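Long-range contact in hypothetical hydrolase (Bacteroides thetaiotaomicron, PDB 3TC9), which is of uncertain function but probably takes part in nutrient binding, joining an immunoglobulin-like IPT/TIG domain to a six-bladed beta-propeller: residues B[270-284]-B[287-301]. Residues are numbered along the deposited sequence; the frame is centred on the assembly and turned at random. Where two conformers were deposited one is given.
With EDO (1,2-ethanediol), chain T.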
loop_
_atom_site.group_PDB
_atom_site.type_symbol
_atom_site.label_atom_id
_atom_site.label_comp_id
_atom_site.label_asym_id
_atom_site.label_seq_id
_atom_site.Cartn_x
_atom_site.Cartn_y
_atom_site.Cartn_z
ATOM N N GLY B 270 -0.163 39.347 14.249
ATOM C CA GLY B 270 -1.226 38.455 14.702
ATOM C C GLY B 270 -1.447 37.275 13.784
ATOM O O GLY B 270 -2.554 37.078 13.286
ATOM N N TRP B 271 -0.378 36.511 13.529
ATOM C CA TRP B 271 -0.368 35.335 12.659
ATOM C C TRP B 271 -0.244 34.069 13.517
ATOM O O TRP B 271 0.827 33.763 14.047
ATOM C CB TRP B 271 0.775 35.438 11.628
ATOM C CG TRP B 271 0.346 35.418 10.191
ATOM C CD1 TRP B 271 0.727 34.517 9.240
ATOM C CD2 TRP B 271 -0.494 36.376 9.524
ATOM N NE1 TRP B 271 0.179 34.852 8.021
ATOM C CE2 TRP B 271 -0.581 35.984 8.168
ATOM C CE3 TRP B 271 -1.181 37.536 9.939
ATOM C CZ2 TRP B 271 -1.324 36.711 7.223
ATOM C CZ3 TRP B 271 -1.918 38.255 9.003
ATOM C CH2 TRP B 271 -1.983 37.844 7.663
ATOM N N GLU B 272 -1.376 33.386 13.697
ATOM C CA GLU B 272 -1.491 32.160 14.477
ATOM C C GLU B 272 -1.249 30.980 13.564
ATOM O O GLU B 272 -2.061 30.735 12.666
ATOM C CB GLU B 272 -2.875 32.073 15.153
ATOM C CG GLU B 272 -3.091 30.808 15.973
ATOM C CD GLU B 272 -4.475 30.609 16.567
ATOM O OE1 GLU B 272 -5.417 31.332 16.169
ATOM O OE2 GLU B 272 -4.623 29.707 17.422
ATOM N N PHE B 273 -0.114 30.270 13.748
ATOM C CA PHE B 273 0.177 29.138 12.869
ATOM C C PHE B 273 1.017 28.025 13.511
ATOM O O PHE B 273 1.729 28.262 14.488
ATOM C CB PHE B 273 0.884 29.611 11.565
ATOM C CG PHE B 273 2.234 30.275 11.719
ATOM C CD1 PHE B 273 3.409 29.519 11.693
ATOM C CD2 PHE B 273 2.338 31.660 11.851
ATOM C CE1 PHE B 273 4.669 30.139 11.821
ATOM C CE2 PHE B 273 3.592 32.278 11.998
ATOM C CZ PHE B 273 4.751 31.515 11.963
ATOM N N HIS B 274 0.918 26.805 12.912
ATOM C CA HIS B 274 1.762 25.696 13.311
ATOM C C HIS B 274 2.552 25.237 12.067
ATOM O O HIS B 274 2.227 25.621 10.935
ATOM C CB HIS B 274 0.994 24.557 14.022
ATOM C CG HIS B 274 -0.129 23.963 13.240
ATOM N ND1 HIS B 274 0.093 22.967 12.310
ATOM C CD2 HIS B 274 -1.452 24.222 13.299
ATOM C CE1 HIS B 274 -1.097 22.659 11.827
ATOM N NE2 HIS B 274 -2.055 23.397 12.381
ATOM N N ILE B 275 3.645 24.496 12.310
ATOM C CA ILE B 275 4.589 23.977 11.317
ATOM C C ILE B 275 4.505 22.448 11.394
ATOM O O ILE B 275 4.550 21.882 12.487
ATOM C CB ILE B 275 6.040 24.499 11.585
ATOM C CG1 ILE B 275 6.102 26.051 11.618
ATOM C CG2 ILE B 275 7.061 23.890 10.578
ATOM C CD1 ILE B 275 7.333 26.658 12.354
ATOM N N GLN B 276 4.326 21.798 10.258
ATOM C CA GLN B 276 4.239 20.362 10.154
ATOM C C GLN B 276 5.106 19.904 9.010
ATOM O O GLN B 276 4.845 20.261 7.859
ATOM C CB GLN B 276 2.793 19.917 9.969
ATOM C CG GLN B 276 1.938 20.202 11.189
ATOM C CD GLN B 276 0.753 19.321 11.263
ATOM O OE1 GLN B 276 -0.387 19.768 11.133
ATOM N NE2 GLN B 276 1.004 18.052 11.486
ATOM N N PHE B 277 6.140 19.114 9.337
ATOM C CA PHE B 277 7.083 18.584 8.365
ATOM C C PHE B 277 6.572 17.357 7.667
ATOM O O PHE B 277 6.038 16.445 8.312
ATOM C CB PHE B 277 8.419 18.210 9.034
ATOM C CG PHE B 277 9.375 19.347 9.229
ATOM C CD1 PHE B 277 10.115 19.846 8.162
ATOM C CD2 PHE B 277 9.568 19.904 10.486
ATOM C CE1 PHE B 277 11.004 20.907 8.348
ATOM C CE2 PHE B 277 10.453 20.966 10.673
ATOM C CZ PHE B 277 11.163 21.461 9.604
ATOM N N HIS B 278 6.869 17.279 6.356
ATOM C CA HIS B 278 6.626 16.100 5.543
ATOM C C HIS B 278 7.568 14.987 6.083
ATOM O O HIS B 278 8.680 15.329 6.512
ATOM C CB HIS B 278 6.909 16.461 4.076
ATOM C CG HIS B 278 6.714 15.347 3.107
ATOM N ND1 HIS B 278 7.700 14.412 2.871
ATOM C CD2 HIS B 278 5.656 15.080 2.310
ATOM C CE1 HIS B 278 7.192 13.583 1.979
ATOM N NE2 HIS B 278 5.968 13.955 1.604
ATOM N N PRO B 279 7.165 13.680 6.072
ATOM C CA PRO B 279 8.039 12.605 6.619
ATOM C C PRO B 279 9.493 12.549 6.095
ATOM O O PRO B 279 10.382 12.081 6.830
ATOM C CB PRO B 279 7.297 11.328 6.236
ATOM C CG PRO B 279 5.872 11.746 6.130
ATOM C CD PRO B 279 5.863 13.132 5.624
ATOM N N SER B 280 9.747 13.028 4.850
ATOM C CA SER B 280 11.101 13.095 4.250
ATOM C C SER B 280 11.941 14.209 4.895
ATOM O O SER B 280 13.175 14.166 4.852
ATOM C CB SER B 280 10.985 13.375 2.758
ATOM O OG SER B 280 10.409 14.658 2.560
ATOM N N GLY B 281 11.249 15.228 5.411
ATOM C CA GLY B 281 11.865 16.414 5.985
ATOM C C GLY B 281 12.295 17.407 4.923
ATOM O O GLY B 281 13.017 18.360 5.229
ATOM N N ASN B 282 11.840 17.208 3.656
ATOM C CA ASN B 282 12.200 18.081 2.519
ATOM C C ASN B 282 11.480 19.426 2.546
ATOM O O ASN B 282 11.929 20.366 1.894
ATOM C CB ASN B 282 11.931 17.380 1.179
ATOM C CG ASN B 282 12.953 16.313 0.848
ATOM O OD1 ASN B 282 14.082 16.322 1.340
ATOM N ND2 ASN B 282 12.585 15.362 0.005
ATOM N N TYR B 283 10.340 19.494 3.269
ATOM C CA TYR B 283 9.543 20.709 3.397
ATOM C C TYR B 283 8.605 20.604 4.555
ATOM O O TYR B 283 8.407 19.526 5.093
ATOM C CB TYR B 283 8.755 21.006 2.094
ATOM C CG TYR B 283 7.581 20.086 1.816
ATOM C CD1 TYR B 283 6.297 20.399 2.269
ATOM C CD2 TYR B 283 7.736 18.945 1.030
ATOM C CE1 TYR B 283 5.210 19.571 1.996
ATOM C CE2 TYR B 283 6.645 18.142 0.700
ATOM C CZ TYR B 283 5.388 18.453 1.196
ATOM O OH TYR B 283 4.327 17.641 0.915
ATOM N N ALA B 284 7.985 21.727 4.912
ATOM C CA ALA B 284 6.961 21.775 5.932
ATOM C C ALA B 284 5.792 22.587 5.432
ATOM O O ALA B 284 5.971 23.488 4.611
ATOM C CB ALA B 284 7.508 22.372 7.221
ATOM N N VAL B 287 0.511 26.048 8.529
ATOM C CA VAL B 287 -0.938 26.111 8.580
ATOM C C VAL B 287 -1.335 27.313 9.382
ATOM O O VAL B 287 -1.151 27.312 10.619
ATOM C CB VAL B 287 -1.505 24.785 9.154
ATOM C CG1 VAL B 287 -3.034 24.816 9.309
ATOM C CG2 VAL B 287 -1.051 23.583 8.306
ATOM N N VAL B 288 -1.904 28.339 8.675
ATOM C CA VAL B 288 -2.319 29.592 9.326
ATOM C C VAL B 288 -3.787 29.491 9.776
ATOM O O VAL B 288 -4.728 29.718 9.006
ATOM C CB VAL B 288 -2.036 30.874 8.523
ATOM C CG1 VAL B 288 -2.095 32.087 9.449
ATOM C CG2 VAL B 288 -0.671 30.787 7.851
ATOM N N VAL B 289 -3.942 29.129 11.050
ATOM C CA VAL B 289 -5.207 28.890 11.752
ATOM C C VAL B 289 -6.150 30.111 11.668
ATOM O O VAL B 289 -7.334 29.932 11.362
ATOM C CB VAL B 289 -4.927 28.513 13.233
ATOM C CG1 VAL B 289 -6.216 28.137 13.977
ATOM C CG2 VAL B 289 -3.912 27.381 13.317
ATOM N N ASN B 290 -5.647 31.333 11.929
ATOM C CA ASN B 290 -6.536 32.486 11.967
ATOM C C ASN B 290 -6.574 33.286 10.650
ATOM O O ASN B 290 -7.203 34.354 10.616
ATOM C CB ASN B 290 -6.151 33.400 13.137
ATOM C CG ASN B 290 -4.818 34.082 12.975
ATOM O OD1 ASN B 290 -3.922 33.618 12.252
ATOM N ND2 ASN B 290 -4.673 35.219 13.628
ATOM N N GLN B 291 -5.944 32.772 9.565
ATOM C CA GLN B 291 -5.905 33.475 8.273
ATOM C C GLN B 291 -6.374 32.586 7.103
ATOM O O GLN B 291 -6.521 33.056 5.974
ATOM C CB GLN B 291 -4.507 34.075 8.008
ATOM C CG GLN B 291 -4.066 35.133 9.033
ATOM C CD GLN B 291 -4.951 36.371 9.088
ATOM O OE1 GLN B 291 -5.606 36.766 8.117
ATOM N NE2 GLN B 291 -4.971 37.037 10.228
ATOM N N HIS B 292 -6.698 31.332 7.418
ATOM C CA HIS B 292 -7.357 30.310 6.591
ATOM C C HIS B 292 -6.634 29.983 5.290
ATOM O O HIS B 292 -7.256 29.896 4.225
ATOM C CB HIS B 292 -8.798 30.756 6.334
ATOM C CG HIS B 292 -9.366 31.416 7.541
ATOM N ND1 HIS B 292 -9.643 30.691 8.685
ATOM C CD2 HIS B 292 -9.531 32.735 7.808
ATOM C CE1 HIS B 292 -10.038 31.575 9.586
ATOM N NE2 HIS B 292 -9.979 32.819 9.109
ATOM N N TYR B 293 -5.327 29.716 5.396
ATOM C CA TYR B 293 -4.518 29.345 4.240
ATOM C C TYR B 293 -3.294 28.569 4.707
ATOM O O TYR B 293 -2.966 28.530 5.906
ATOM C CB TYR B 293 -4.147 30.577 3.369
ATOM C CG TYR B 293 -3.045 31.471 3.896
ATOM C CD1 TYR B 293 -3.200 32.172 5.090
ATOM C CD2 TYR B 293 -1.897 31.703 3.149
ATOM C CE1 TYR B 293 -2.204 33.033 5.560
ATOM C CE2 TYR B 293 -0.899 32.563 3.606
ATOM C CZ TYR B 293 -1.047 33.212 4.821
ATOM O OH TYR B 293 -0.065 34.058 5.283
ATOM N N ILE B 294 -2.651 27.898 3.759
ATOM C CA ILE B 294 -1.476 27.080 4.029
ATOM C C ILE B 294 -0.323 27.506 3.109
ATOM O O ILE B 294 -0.518 27.811 1.929
ATOM C CB ILE B 294 -1.826 25.559 3.902
ATOM C CG1 ILE B 294 -3.005 25.161 4.845
ATOM C CG2 ILE B 294 -0.594 24.655 4.116
ATOM C CD1 ILE B 294 -3.640 23.782 4.575
ATOM N N LEU B 295 0.883 27.499 3.666
ATOM C CA LEU B 295 2.102 27.796 2.916
ATOM C C LEU B 295 3.022 26.592 2.942
ATOM O O LEU B 295 2.900 25.749 3.831
ATOM C CB LEU B 295 2.837 29.017 3.493
ATOM C CG LEU B 295 2.028 30.307 3.640
ATOM C CD1 LEU B 295 1.639 30.504 5.053
ATOM C CD2 LEU B 295 2.837 31.508 3.172
ATOM N N ARG B 296 3.947 26.518 2.002
ATOM C CA ARG B 296 4.971 25.480 1.997
ATOM C C ARG B 296 6.320 26.147 2.192
ATOM O O ARG B 296 6.594 27.167 1.557
ATOM C CB ARG B 296 4.957 24.663 0.708
ATOM C CG ARG B 296 6.079 23.658 0.607
ATOM C CD ARG B 296 5.864 22.762 -0.570
ATOM N NE ARG B 296 7.122 22.150 -0.968
ATOM C CZ ARG B 296 7.213 21.039 -1.677
ATOM N NH1 ARG B 296 6.114 20.401 -2.067
ATOM N NH2 ARG B 296 8.395 20.554 -2.003
ATOM N N SER B 297 7.145 25.592 3.083
ATOM C CA SER B 297 8.497 26.095 3.336
ATOM C C SER B 297 9.479 24.969 3.038
ATOM O O SER B 297 9.496 23.953 3.737
ATOM C CB SER B 297 8.629 26.593 4.769
ATOM O OG SER B 297 9.982 26.889 5.059
ATOM N N ASP B 298 10.256 25.120 1.967
ATOM C CA ASP B 298 11.238 24.114 1.571
ATOM C C ASP B 298 12.405 24.104 2.549
ATOM O O ASP B 298 12.813 25.153 3.052
ATOM C CB ASP B 298 11.730 24.343 0.130
ATOM C CG ASP B 298 10.715 23.985 -0.946
ATOM O OD1 ASP B 298 9.834 23.111 -0.681
ATOM O OD2 ASP B 298 10.811 24.552 -2.065
ATOM N N TYR B 299 12.914 22.905 2.839
ATOM C CA TYR B 299 14.044 22.744 3.737
ATOM C C TYR B 299 15.367 22.829 2.970
ATOM O O TYR B 299 15.532 22.136 1.965
ATOM C CB TYR B 299 13.941 21.411 4.469
ATOM C CG TYR B 299 14.913 21.279 5.612
ATOM C CD1 TYR B 299 14.707 21.959 6.808
ATOM C CD2 TYR B 299 16.010 20.429 5.523
ATOM C CE1 TYR B 299 15.566 21.801 7.886
ATOM C CE2 TYR B 299 16.896 20.280 6.588
ATOM C CZ TYR B 299 16.662 20.961 7.771
ATOM O OH TYR B 299 17.493 20.789 8.837
ATOM N N ASP B 300 16.295 23.680 3.440
ATOM C CA ASP B 300 17.644 23.800 2.865
ATOM C C ASP B 300 18.543 22.840 3.655
ATOM O O ASP B 300 18.855 23.088 4.822
ATOM C CB ASP B 300 18.137 25.264 2.920
ATOM C CG ASP B 300 19.449 25.574 2.203
ATOM O OD1 ASP B 300 20.240 24.621 1.940
ATOM O OD2 ASP B 300 19.705 26.773 1.929
ATOM N N TRP B 301 18.899 21.712 3.033
ATOM C CA TRP B 301 19.684 20.666 3.685
ATOM C C TRP B 301 21.113 21.102 3.983
ATOM O O TRP B 301 21.719 20.590 4.926
ATOM C CB TRP B 301 19.666 19.382 2.843
ATOM C CG TRP B 301 18.315 18.719 2.831
ATOM C CD1 TRP B 301 17.307 18.932 1.937
ATOM C CD2 TRP B 301 17.805 17.779 3.796
ATOM N NE1 TRP B 301 16.222 18.140 2.247
ATOM C CE2 TRP B 301 16.501 17.422 3.382
ATOM C CE3 TRP B 301 18.339 17.173 4.949
ATOM C CZ2 TRP B 301 15.727 16.489 4.074
ATOM C CZ3 TRP B 301 17.563 16.258 5.644
ATOM C CH2 TRP B 301 16.275 15.922 5.204
HETATM C C1 EDO T . 8.720 15.542 -1.331
HETATM O O1 EDO T . 9.525 14.588 -0.627
HETATM C C2 EDO T . 9.580 16.706 -1.819
HETATM O O2 EDO T . 8.830 17.493 -2.761
HETATM O O HOH W 1 14.615 20.046 0.293
#
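Asn282 O accepts a hydrogen bond from Tyr299 N at 2.9 Å and another from a water. The same water donates to Tyr299 O, so it links Asn282 to Tyr299 beside their direct bond. Nearby, the guanidinium of Arg296 lies flat on the Tyr283 ring, with the planes 10° apart and Arg296 CZ 3.7 Å from the ring centroid. The Arg296 chain is extended, with CG anti to the backbone N (chi1 175°), which runs it across the ring. Arg296 NE, at 2.9 Å, and Arg296 NH2 both meet Asp298 OD1 side-on, a salt bridge in the guanidinium plane that fixes its rotation. Arg296 NH2 also donates to a 1,2-ethanediol, probably from the crystallisation liquor, whose other hydroxyl is met by Asn282 ND2. The opposite face of the Tyr283 ring rests on His278, and Tyr283 OH bonds Asp350.

At the far end, Asn290 ND2 donates to Gly270 O at 2.8 Å, and Asn290 OD1 accepts from Glu272 N at 2.9 Å. Gln291 CG sits 3.5 Å from the centroid of the Trp271 six-membered ring, a CH-pi contact. The chain bends at chi2, and its amide follows over the same face, the planes 6° apart. Trp271 NE1 donates in plane to Tyr293 OH at 2.9 Å. Strands 273-277, 283-288 and 293-300 belong to one four-stranded antiparallel propeller blade. Asn290 and the Trp271 contacts thus tie one end, the Arg296-Tyr283 stack the other, where Asp298 probably offsets the arginine charge.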